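Local structure of protease Do-like 2, chloroplastic (Arabidopsis thaliana, 4FLN) at residues T73-A78 with Y157-D162; H91-D96 with L115-D120; C121-L126 with S237-D242. The protein is a chloroplast serine protease that performs the primary cleavage of the photodamaged D1 protein of photosystem II. One frame throughout, in Å; residues are numbered along the deposited sequence.

Overall arrangement
All three contacts lie in the serine protease domain, whose two six-stranded antiparallel barrels follow the chymotrypsin fold. Interaction 1 is buried and joins the barrels: strand 72-82 of the first meets the loop after strand 151-156 of the second through a hydroxyl and a water. Interaction 2 lies at the surface and is ionic, an arginine of strand 110-118 reaching the turn beyond helix 90-93. Interaction 3 is buried, mostly apolar and without hydrogen bonds, helix 233-246 packing on strand 123-129. Interactions 2 and 3 use neighbouring strands of one barrel, 110-118 and 123-129, and touch where H91 N meets D122 OD1. Interaction 1 meets interaction 2 more lightly, through G76 and the sulfur of C92.

Interaction 1: T73-A78 with Y157-D162; sequences TSTGSA and YPLGGD
S77 turns its hydroxyl to the start of the loop 157-162, where Y157 N donates a hydrogen bond to S77 OG at 2.9 Å and 158°. The serine oxygen lies beside its own backbone N, anti to the carbonyl carbon (chi1 -66°), and from there also approaches the edge of the Y157 ring, near the ring plane, 3.8 Å from Y157 CD2. The ring itself runs on past the serine, and its hydroxyl bonds to V50 O on strand 50-57. Two residues earlier on the strand, T75 OG1 faces the loop, and the end of the L159 side chain, CD2, swings toward it, the two side chains meeting at a slant. A water fills the angle between the segments: T75 OG1 donates to it (2.8 Å), and it donates to Y157 O (2.6 Å) and to G76 O (3.2 Å). In the double barrel of chymotrypsin-like proteases, this is where a strand of the first barrel meets a loop of the second, close to S200, the probable nucleophile. S77 OG is also bonded to G198 O, so one hydroxyl accepts from the Y157 backbone while donating to the chain just before S200, tying both loops of the second barrel to this strand.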
# COMPACT_ATOMS: atom_id res chain seq x y z
N THR B 73 -11.50 23.47 15.95
CA THR B 73 -10.97 23.77 17.27
C THR B 73 -9.93 22.73 17.69
O THR B 73 -10.10 21.54 17.45
CB THR B 73 -12.08 23.89 18.34
OG1 THR B 73 -13.12 24.75 17.85
CG2 THR B 73 -11.52 24.47 19.64
N SER B 74 -8.84 23.21 18.30
CA SER B 74 -7.75 22.35 18.74
C SER B 74 -7.35 22.70 20.17
O SER B 74 -7.75 23.75 20.68
CB SER B 74 -6.53 22.51 17.83
OG SER B 74 -5.69 23.54 18.33
N THR B 75 -6.57 21.84 20.80
CA THR B 75 -6.14 22.09 22.17
C THR B 75 -4.62 22.08 22.30
O THR B 75 -3.91 21.58 21.43
CB THR B 75 -6.75 21.08 23.16
OG1 THR B 75 -6.07 19.82 23.05
CG2 THR B 75 -8.22 20.88 22.86
N GLY B 76 -4.12 22.64 23.41
CA GLY B 76 -2.69 22.75 23.64
C GLY B 76 -2.37 23.07 25.08
O GLY B 76 -3.23 22.94 25.95
N SER B 77 -1.13 23.49 25.35
CA SER B 77 -0.76 23.84 26.72
C SER B 77 -0.09 25.20 26.86
O SER B 77 0.62 25.65 25.96
CB SER B 77 0.11 22.76 27.35
OG SER B 77 -0.62 21.56 27.50
N ALA B 78 -0.31 25.83 28.00
CA ALA B 78 0.35 27.08 28.34
C ALA B 78 0.62 27.12 29.84
O ALA B 78 0.11 26.28 30.59
CB ALA B 78 -0.48 28.27 27.89
N TYR B 157 -1.49 19.10 28.81
CA TYR B 157 -2.80 18.50 28.71
C TYR B 157 -2.95 17.69 27.44
O TYR B 157 -3.07 18.25 26.36
CB TYR B 157 -3.89 19.57 28.78
CG TYR B 157 -3.91 20.29 30.11
CD1 TYR B 157 -4.76 19.89 31.12
CD2 TYR B 157 -3.07 21.37 30.35
CE1 TYR B 157 -4.78 20.53 32.34
CE2 TYR B 157 -3.08 22.02 31.57
CZ TYR B 157 -3.94 21.59 32.56
OH TYR B 157 -3.96 22.24 33.78
N PRO B 158 -2.97 16.35 27.56
CA PRO B 158 -3.07 15.48 26.38
C PRO B 158 -4.33 15.81 25.59
O PRO B 158 -5.27 16.40 26.13
CB PRO B 158 -3.22 14.08 26.99
CG PRO B 158 -2.78 14.20 28.40
CD PRO B 158 -3.06 15.60 28.82
N LEU B 159 -4.35 15.44 24.31
CA LEU B 159 -5.57 15.54 23.52
C LEU B 159 -6.61 14.61 24.13
O LEU B 159 -6.35 13.43 24.34
CB LEU B 159 -5.29 15.19 22.06
CG LEU B 159 -4.34 16.16 21.37
CD1 LEU B 159 -4.48 16.10 19.87
CD2 LEU B 159 -4.61 17.56 21.84
N GLY B 160 -7.79 15.15 24.42
CA GLY B 160 -8.84 14.38 25.06
C GLY B 160 -8.68 14.34 26.57
O GLY B 160 -7.57 14.45 27.08
N GLY B 161 -9.79 14.18 27.28
CA GLY B 161 -9.77 14.10 28.73
C GLY B 161 -9.57 15.44 29.42
O GLY B 161 -9.09 16.40 28.82
N ASP B 162 -9.95 15.50 30.69
CA ASP B 162 -9.92 16.73 31.48
C ASP B 162 -8.66 16.86 32.34
O ASP B 162 -8.49 17.85 33.07
CB ASP B 162 -11.16 16.80 32.38
CG ASP B 162 -12.34 16.03 31.82
OD1 ASP B 162 -13.10 16.62 31.02
OD2 ASP B 162 -12.52 14.85 32.19
O HOH W 1 -4.75 20.11 25.50

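Interaction 2: H91-D96 with L115-D120; sequences HCVEHD and LVRGVD
R117 NH2 and D96 OD1 form a salt bridge at 2.6 Å, with an N-H...O angle of 160°. The bond lies almost in the guanidinium plane, but the aspartate oxygen is met from above its carboxylate, 44° out of that plane. The two flat groups are accordingly not coplanar; their planes stand 36° apart, and a single carboxylate oxygen takes both arginine nitrogens. The second of these bonds, from R117 NH1 to D96 OD1 at 3.2 Å, is weak, as is the one from the same NH1 to V93 O at 3.1 Å. NH1 therefore divides its hydrogen bonds between a side chain and a backbone carbonyl, while NH2 makes the straighter bond. The arginine chain bends at chi3, which turns the guanidinium toward the turn 93-96. In the first barrel of this chymotrypsin-like domain, that turn leads from the short helix bearing H91, probably the histidine of the charge relay, into strand 96-102, the neighbour of strand 110-118. A leucine in place of R117 would probably leave the D96 carboxylate without this counter-charge and V93 O without this donor. Around the charged pair the packing is light. E94 CA and H95 N border the guanidinium at its edge, near its plane, whereas V93 CG2 sits over one face, offset toward the rim and 4.2 Å from R117 NH1. The V93 side chain also touches A124 and L126 of strand 123-129 and V114 of strand 110-118.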
# COMPACT_ATOMS: atom_id res chain seq x y z
N HIS B 91 1.94 27.99 17.40
CA HIS B 91 1.08 27.13 16.59
C HIS B 91 -0.21 26.76 17.33
O HIS B 91 -1.22 26.44 16.70
CB HIS B 91 1.82 25.89 16.07
CG HIS B 91 1.86 24.74 17.03
ND1 HIS B 91 3.03 24.28 17.60
CD2 HIS B 91 0.88 23.93 17.50
CE1 HIS B 91 2.77 23.26 18.39
NE2 HIS B 91 1.47 23.02 18.34
N CYS B 92 -0.19 26.83 18.65
CA CYS B 92 -1.42 26.62 19.43
C CYS B 92 -2.47 27.69 19.12
O CYS B 92 -3.64 27.37 18.92
CB CYS B 92 -1.13 26.56 20.94
SG CYS B 92 -0.01 25.24 21.45
N VAL B 93 -2.06 28.95 19.12
CA VAL B 93 -2.95 30.08 18.89
C VAL B 93 -2.93 30.59 17.46
O VAL B 93 -3.51 31.62 17.15
CB VAL B 93 -2.62 31.25 19.82
CG1 VAL B 93 -2.91 30.89 21.26
CG2 VAL B 93 -1.16 31.66 19.64
N GLU B 94 -2.22 29.88 16.59
CA GLU B 94 -2.10 30.29 15.20
C GLU B 94 -3.47 30.56 14.54
O GLU B 94 -4.42 29.81 14.75
CB GLU B 94 -1.33 29.23 14.42
CG GLU B 94 -1.76 29.07 12.99
CD GLU B 94 -0.86 28.11 12.23
OE1 GLU B 94 -1.37 27.36 11.36
OE2 GLU B 94 0.37 28.11 12.49
N HIS B 95 -3.54 31.65 13.77
CA HIS B 95 -4.78 32.10 13.12
C HIS B 95 -5.97 32.13 14.08
O HIS B 95 -7.06 31.67 13.74
CB HIS B 95 -5.14 31.22 11.92
CG HIS B 95 -4.17 31.31 10.78
ND1 HIS B 95 -3.33 30.28 10.43
CD2 HIS B 95 -3.93 32.31 9.90
CE1 HIS B 95 -2.60 30.64 9.39
NE2 HIS B 95 -2.94 31.87 9.04
N ASP B 96 -5.77 32.69 15.26
CA ASP B 96 -6.77 32.58 16.31
C ASP B 96 -8.04 33.37 16.00
O ASP B 96 -8.01 34.58 15.82
CB ASP B 96 -6.18 33.01 17.66
CG ASP B 96 -5.85 34.50 17.72
OD1 ASP B 96 -4.92 34.93 17.00
OD2 ASP B 96 -6.51 35.23 18.49
N LEU B 115 -0.92 38.45 22.85
CA LEU B 115 -0.12 39.67 22.90
C LEU B 115 0.87 39.76 21.75
O LEU B 115 0.90 40.74 21.00
CB LEU B 115 0.65 39.74 24.22
CG LEU B 115 -0.14 39.90 25.52
CD1 LEU B 115 0.81 40.03 26.70
CD2 LEU B 115 -1.05 41.12 25.45
N VAL B 116 1.72 38.74 21.63
CA VAL B 116 2.74 38.74 20.60
C VAL B 116 3.14 37.32 20.25
O VAL B 116 3.14 36.44 21.10
CB VAL B 116 3.98 39.54 21.06
CG1 VAL B 116 4.58 38.93 22.32
CG2 VAL B 116 5.00 39.65 19.94
N ARG B 117 3.46 37.07 18.99
CA ARG B 117 3.85 35.73 18.60
C ARG B 117 5.05 35.66 17.66
O ARG B 117 4.99 36.14 16.53
CB ARG B 117 2.64 35.02 17.99
CG ARG B 117 2.10 35.69 16.76
CD ARG B 117 0.77 35.10 16.34
NE ARG B 117 -0.35 35.72 17.04
CZ ARG B 117 -1.60 35.27 16.99
NH1 ARG B 117 -1.88 34.17 16.29
NH2 ARG B 117 -2.56 35.90 17.64
N GLY B 118 6.15 35.08 18.13
CA GLY B 118 7.24 34.68 17.25
C GLY B 118 6.92 33.42 16.47
O GLY B 118 6.72 32.36 17.06
N VAL B 119 6.95 33.49 15.15
CA VAL B 119 6.63 32.31 14.35
C VAL B 119 7.77 31.30 14.21
O VAL B 119 7.54 30.09 14.27
CB VAL B 119 6.12 32.69 12.97
CG1 VAL B 119 6.51 31.62 11.96
CG2 VAL B 119 4.61 32.89 13.03
N ASP B 120 9.00 31.78 14.02
CA ASP B 120 10.14 30.89 13.79
C ASP B 120 10.74 30.27 15.06
O ASP B 120 11.44 29.26 14.99
CB ASP B 120 11.22 31.55 12.90
CG ASP B 120 11.45 33.01 13.24
OD1 ASP B 120 10.57 33.62 13.86
OD2 ASP B 120 12.51 33.54 12.85

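Interaction 3: C121-L126 with S237-D242; sequences CDIALL and SHFLTD
F239 projects from helix 233-246 onto strand 123-129, and I123 lies against one face of its ring. From CB the side chain leaves the helix with CG opposite the backbone N (chi1 -176°), which carries the ring toward the strand. F239 CG is the first ring atom to come near the isoleucine, 4.2 Å from I123 CG2. On one side of the ring, F239 CD1 reaches C121 SG at 4.0 Å, a sulfur-aromatic contact in which the sulfur stands oblique to the ring; C121 precedes D122, probably of the charge relay. On the other side the isoleucine methyl does the touching: I123 CG2 is 3.5 Å from F239 CD2 and 3.6 Å from F239 CE2. At the far end, F239 CZ comes within 4.0 Å of I123 O. I123 CB makes a CH-pi contact over the face, 4.3 Å from the F239 ring centroid and 17° off the ring normal, and the two side chains point past each other in opposite directions. One residue on, L240 does not set out directly at the strand, but its tip comes nearer, so that L240 CD2 meets L125 CD2 at 3.7 Å; the two leucines cross at about a right angle. No hydrogen bond links helix and strand here. F239 is enclosed further by V116 of strand 110-118, by the Y249 ring and by the Y252 side chain, both in the loop after the helix. Helix 233-246, which follows the last strand of the second barrel, thus packs on strands 123-129 and 110-118 of the first, with L87 of strand 85-88 also against I123 and L125.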
# COMPACT_ATOMS: atom_id res chain seq x y z
N CYS B 121 10.47 30.87 16.22
CA CYS B 121 10.83 30.25 17.49
C CYS B 121 9.64 29.54 18.14
O CYS B 121 9.76 28.94 19.21
CB CYS B 121 11.40 31.30 18.45
SG CYS B 121 10.24 32.63 18.82
N ASP B 122 8.48 29.64 17.48
CA ASP B 122 7.21 29.05 17.93
C ASP B 122 6.82 29.35 19.38
O ASP B 122 6.57 28.45 20.18
CB ASP B 122 7.15 27.54 17.65
CG ASP B 122 5.73 26.99 17.78
OD1 ASP B 122 4.76 27.77 17.63
OD2 ASP B 122 5.58 25.78 18.04
N ILE B 123 6.74 30.63 19.70
CA ILE B 123 6.36 31.06 21.03
C ILE B 123 5.24 32.08 20.93
O ILE B 123 5.18 32.87 19.98
CB ILE B 123 7.57 31.66 21.80
CG1 ILE B 123 8.63 30.59 22.06
CG2 ILE B 123 7.13 32.31 23.11
CD1 ILE B 123 9.88 31.13 22.71
N ALA B 124 4.33 32.06 21.90
CA ALA B 124 3.31 33.09 21.96
C ALA B 124 3.02 33.43 23.40
O ALA B 124 3.08 32.57 24.28
CB ALA B 124 2.04 32.65 21.24
N LEU B 125 2.75 34.71 23.64
CA LEU B 125 2.38 35.17 24.96
C LEU B 125 0.89 35.44 24.94
O LEU B 125 0.35 35.85 23.91
CB LEU B 125 3.16 36.44 25.29
CG LEU B 125 3.85 36.45 26.65
CD1 LEU B 125 4.56 35.14 26.89
CD2 LEU B 125 4.83 37.61 26.73
N LEU B 126 0.22 35.18 26.05
CA LEU B 126 -1.20 35.49 26.15
C LEU B 126 -1.49 36.28 27.42
O LEU B 126 -0.82 36.10 28.45
CB LEU B 126 -2.04 34.21 26.15
CG LEU B 126 -1.88 33.15 25.07
CD1 LEU B 126 -2.71 31.93 25.45
CD2 LEU B 126 -2.31 33.66 23.71
N SER B 237 14.05 33.71 26.58
CA SER B 237 14.50 35.00 27.10
C SER B 237 14.59 35.97 25.95
O SER B 237 14.05 37.07 26.01
CB SER B 237 15.89 34.92 27.74
OG SER B 237 15.96 33.90 28.71
N HIS B 238 15.27 35.54 24.89
CA HIS B 238 15.46 36.35 23.70
C HIS B 238 14.13 36.89 23.22
O HIS B 238 14.02 38.05 22.85
CB HIS B 238 16.12 35.53 22.60
CG HIS B 238 16.46 36.33 21.39
ND1 HIS B 238 15.51 36.87 20.55
CD2 HIS B 238 17.66 36.69 20.87
CE1 HIS B 238 16.10 37.52 19.57
NE2 HIS B 238 17.41 37.44 19.75
N PHE B 239 13.12 36.04 23.23
CA PHE B 239 11.81 36.45 22.80
C PHE B 239 11.21 37.50 23.74
O PHE B 239 10.67 38.51 23.30
CB PHE B 239 10.88 35.23 22.70
CG PHE B 239 9.53 35.57 22.17
CD1 PHE B 239 9.37 35.95 20.85
CD2 PHE B 239 8.42 35.51 22.99
CE1 PHE B 239 8.13 36.27 20.36
CE2 PHE B 239 7.18 35.83 22.51
CZ PHE B 239 7.02 36.22 21.20
N LEU B 240 11.31 37.25 25.03
CA LEU B 240 10.72 38.18 25.99
C LEU B 240 11.39 39.55 25.96
O LEU B 240 10.71 40.56 25.94
CB LEU B 240 10.72 37.59 27.40
CG LEU B 240 9.84 36.35 27.57
CD1 LEU B 240 9.96 35.80 28.99
CD2 LEU B 240 8.39 36.65 27.21
N THR B 241 12.73 39.59 25.95
CA THR B 241 13.40 40.89 25.94
C THR B 241 13.19 41.58 24.60
O THR B 241 13.07 42.80 24.53
CB THR B 241 14.92 40.83 26.34
OG1 THR B 241 15.73 41.30 25.26
CG2 THR B 241 15.35 39.44 26.72
N ASP B 242 13.11 40.79 23.53
CA ASP B 242 12.77 41.34 22.23
C ASP B 242 11.49 42.14 22.41
O ASP B 242 11.40 43.30 22.01
CB ASP B 242 12.59 40.22 21.20
CG ASP B 242 12.33 40.75 19.79
OD1 ASP B 242 12.15 39.93 18.87
OD2 ASP B 242 12.30 41.98 19.60